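Local coordinates for AtxE2 (Asticcacaulis excentricus, PDB 5TXE), which hydrolyses the isopeptide bond of the lasso peptides astexin-2 and astexin-3, turning the threaded substrates into linear peptides, at residues T532-L537 and S549-D554. The protein carries 1 engineered substitution. Sequence-based numbering, arbitrary orientation.
Sequences TVHFGL and SSCCTD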
ATOM      1  N   THR A 532       1.105   5.725  15.676  1.00 23.27           N
ATOM      2  CA  THR A 532       2.413   5.920  16.271  1.00 26.35           C
ATOM      3  C   THR A 532       2.605   7.381  16.561  1.00 24.87           C
ATOM      4  O   THR A 532       3.173   7.729  17.545  1.00 26.51           O
ATOM      5  CB  THR A 532       3.526   5.356  15.340  1.00 26.97           C
ATOM      6  OG1 THR A 532       3.472   3.935  15.364  1.00 26.09           O
ATOM      7  CG2 THR A 532       4.893   5.811  15.735  1.00 26.83           C
ATOM      8  N   VAL A 533       2.136   8.248  15.697  1.00 24.16           N
ATOM      9  CA  VAL A 533       2.241   9.653  15.992  1.00 26.06           C
ATOM     10  C   VAL A 533       1.500  10.016  17.244  1.00 24.91           C
ATOM     11  O   VAL A 533       1.999  10.795  18.046  1.00 23.35           O
ATOM     12  CB  VAL A 533       1.667  10.516  14.902  1.00 27.81           C
ATOM     13  CG1 VAL A 533       1.671  11.976  15.314  1.00 25.90           C
ATOM     14  CG2 VAL A 533       2.493  10.342  13.628  1.00 30.47           C
ATOM     15  N   HIS A 534       0.310   9.470  17.420  1.00 26.06           N
ATOM     16  CA  HIS A 534      -0.539   9.889  18.552  1.00 29.15           C
ATOM     17  C   HIS A 534       0.122   9.393  19.826  1.00 25.45           C
ATOM     18  O   HIS A 534       0.274  10.131  20.786  1.00 24.85           O
ATOM     19  CB  HIS A 534      -2.000   9.377  18.444  1.00 27.43           C
ATOM     20  CG  HIS A 534      -2.665   9.714  17.143  1.00 33.29           C
ATOM     21  ND1 HIS A 534      -3.568   8.871  16.523  1.00 35.29           N
ATOM     22  CD2 HIS A 534      -2.485  10.760  16.304  1.00 32.08           C
ATOM     23  CE1 HIS A 534      -3.942   9.417  15.386  1.00 34.64           C
ATOM     24  NE2 HIS A 534      -3.291  10.555  15.227  1.00 31.50           N
ATOM     25  N   PHE A 535       0.492   8.134  19.789  1.00 23.09           N
ATOM     26  CA  PHE A 535       1.239   7.494  20.909  1.00 24.52           C
ATOM     27  C   PHE A 535       2.522   8.231  21.225  1.00 23.62           C
ATOM     28  O   PHE A 535       2.860   8.460  22.374  1.00 25.60           O
ATOM     29  CB  PHE A 535       1.569   6.025  20.555  1.00 23.83           C
ATOM     30  CG  PHE A 535       2.022   5.203  21.723  1.00 25.51           C
ATOM     31  CD1 PHE A 535       1.096   4.639  22.575  1.00 24.72           C
ATOM     32  CD2 PHE A 535       3.371   5.085  22.025  1.00 26.50           C
ATOM     33  CE1 PHE A 535       1.498   3.890  23.664  1.00 27.50           C
ATOM     34  CE2 PHE A 535       3.804   4.311  23.092  1.00 29.67           C
ATOM     35  CZ  PHE A 535       2.857   3.718  23.918  1.00 28.44           C
ATOM     36  N   GLY A 536       3.230   8.618  20.192  1.00 24.48           N
ATOM     37  CA  GLY A 536       4.525   9.258  20.351  1.00 24.97           C
ATOM     38  C   GLY A 536       4.457  10.607  20.986  1.00 28.85           C
ATOM     39  O   GLY A 536       5.380  10.994  21.757  1.00 28.25           O
ATOM     40  N   LEU A 537       3.412  11.367  20.673  1.00 26.82           N
ATOM     41  CA  LEU A 537       3.346  12.754  21.168  1.00 26.53           C
ATOM     42  C   LEU A 537       2.923  12.746  22.628  1.00 26.57           C
ATOM     43  O   LEU A 537       3.138  13.675  23.344  1.00 26.54           O
ATOM     44  CB  LEU A 537       2.372  13.588  20.364  1.00 26.13           C
ATOM     45  CG  LEU A 537       2.713  13.802  18.915  1.00 29.89           C
ATOM     46  CD1 LEU A 537       1.750  14.789  18.279  1.00 30.64           C
ATOM     47  CD2 LEU A 537       4.118  14.290  18.729  1.00 31.85           C
ATOM     48  N   SER A 549      -2.245  12.173   8.942  1.00 22.51           N
ATOM     49  CA  SER A 549      -3.334  12.221   7.970  1.00 27.87           C
ATOM     50  C   SER A 549      -4.694  11.944   8.613  1.00 27.56           C
ATOM     51  O   SER A 549      -5.723  12.185   8.005  1.00 33.58           O
ATOM     52  CB  SER A 549      -3.125  11.177   6.925  1.00 27.72           C
ATOM     53  OG  SER A 549      -3.345   9.903   7.514  1.00 32.89           O
ATOM     54  N   SER A 550      -4.695  11.446   9.824  1.00 25.53           N
ATOM     55  CA  SER A 550      -5.922  11.187  10.523  1.00 28.91           C
ATOM     56  C   SER A 550      -5.767  11.317  12.043  1.00 29.97           C
ATOM     57  O   SER A 550      -4.666  11.324  12.586  1.00 28.42           O
ATOM     58  CB  SER A 550      -6.431   9.787  10.215  1.00 29.07           C
ATOM     59  OG  SER A 550      -5.506   8.807  10.676  1.00 27.99           O
ATOM     60  N   CYS A 551      -6.909  11.437  12.701  1.00 31.40           N
ATOM     61  CA  CYS A 551      -7.020  11.473  14.126  1.00 29.43           C
ATOM     62  C   CYS A 551      -8.478  10.992  14.418  1.00 31.99           C
ATOM     63  O   CYS A 551      -9.374  11.171  13.574  1.00 31.33           O
ATOM     64  CB  CYS A 551      -6.726  12.893  14.611  1.00 33.29           C
ATOM     65  SG  CYS A 551      -6.205  12.990  16.342  1.00 41.37           S
ATOM     66  N   CYS A 552      -8.729  10.291  15.521  1.00 30.87           N
ATOM     67  CA  CYS A 552      -7.752  10.066  16.621  1.00 32.29           C
ATOM     68  C   CYS A 552      -7.733   8.625  17.039  1.00 29.55           C
ATOM     69  O   CYS A 552      -8.578   7.806  16.627  1.00 33.30           O
ATOM     70  CB  CYS A 552      -8.157  10.917  17.825  1.00 32.03           C
ATOM     71  SG  CYS A 552      -7.971  12.690  17.483  1.00 36.34           S
ATOM     72  N   THR A 553      -6.767   8.282  17.868  1.00 26.37           N
ATOM     73  CA  THR A 553      -6.758   6.947  18.444  1.00 28.21           C
ATOM     74  C   THR A 553      -7.433   7.002  19.797  1.00 26.56           C
ATOM     75  O   THR A 553      -6.746   7.227  20.840  1.00 27.42           O
ATOM     76  CB  THR A 553      -5.315   6.419  18.537  1.00 29.17           C
ATOM     77  OG1 THR A 553      -4.668   6.570  17.266  1.00 29.52           O
ATOM     78  CG2 THR A 553      -5.346   4.990  18.981  1.00 29.65           C
ATOM     79  N   ASP A 554      -8.758   6.885  19.788  1.00 25.03           N
ATOM     80  CA  ASP A 554      -9.584   7.161  20.981  1.00 27.13           C
ATOM     81  C   ASP A 554     -10.877   6.421  20.874  1.00 28.60           C
ATOM     82  O   ASP A 554     -11.161   5.853  19.800  1.00 26.87           O
ATOM     83  CB  ASP A 554      -9.765   8.675  21.249  1.00 29.38           C
ATOM     84  CG  ASP A 554     -10.629   9.435  20.189  1.00 30.00           C
ATOM     85  OD1 ASP A 554     -11.028   8.863  19.140  1.00 27.80           O
ATOM     86  OD2 ASP A 554     -10.874  10.670  20.410  1.00 29.52           O
TER
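His-534 joins the helix to the loop through both ring nitrogens. ND1 lies 2.7 Å from Thr-553 OG1 in a nearly straight hydrogen bond (168°), while NE2 donates to Ser-550 O at 3.1 Å along a more bent path (137°). Both oxygens sit at the ring edge, in its plane, which helps to fix the ring's rotation. CG stands anti to the carbonyl carbon (chi1 -53°), which carries the imidazole off the helix so that its nitrogen edge meets the loop. Against this tight edge, the sulfur side is looser: Cys-551 SG stays 4.0 Å from NE2 and approaches the ring obliquely. No side is open to solvent, since all five touching residues are buried. The two bonds grip the loop on either side, in sequence, of the vicinal disulfide Cys-551 to Cys-552, whose peptide bond is cis. A leucine here, lacking both ring nitrogens, would probably leave Thr-553 OG1 without its mate on the helix, Ser-550 O with Thr-548 OG1 but no imidazole, and the loop less firmly tied. Ser-550 also adjoins Glu-610, the inferred charge-relay acid. In this alpha/beta-hydrolase domain, helix 528-539 follows the nucleophile position, here the engineered Ala-527; the loop links strand 545-548 to helix 555-560, and Phe-591 of helix 591-594 packs against His-534 and both cysteines.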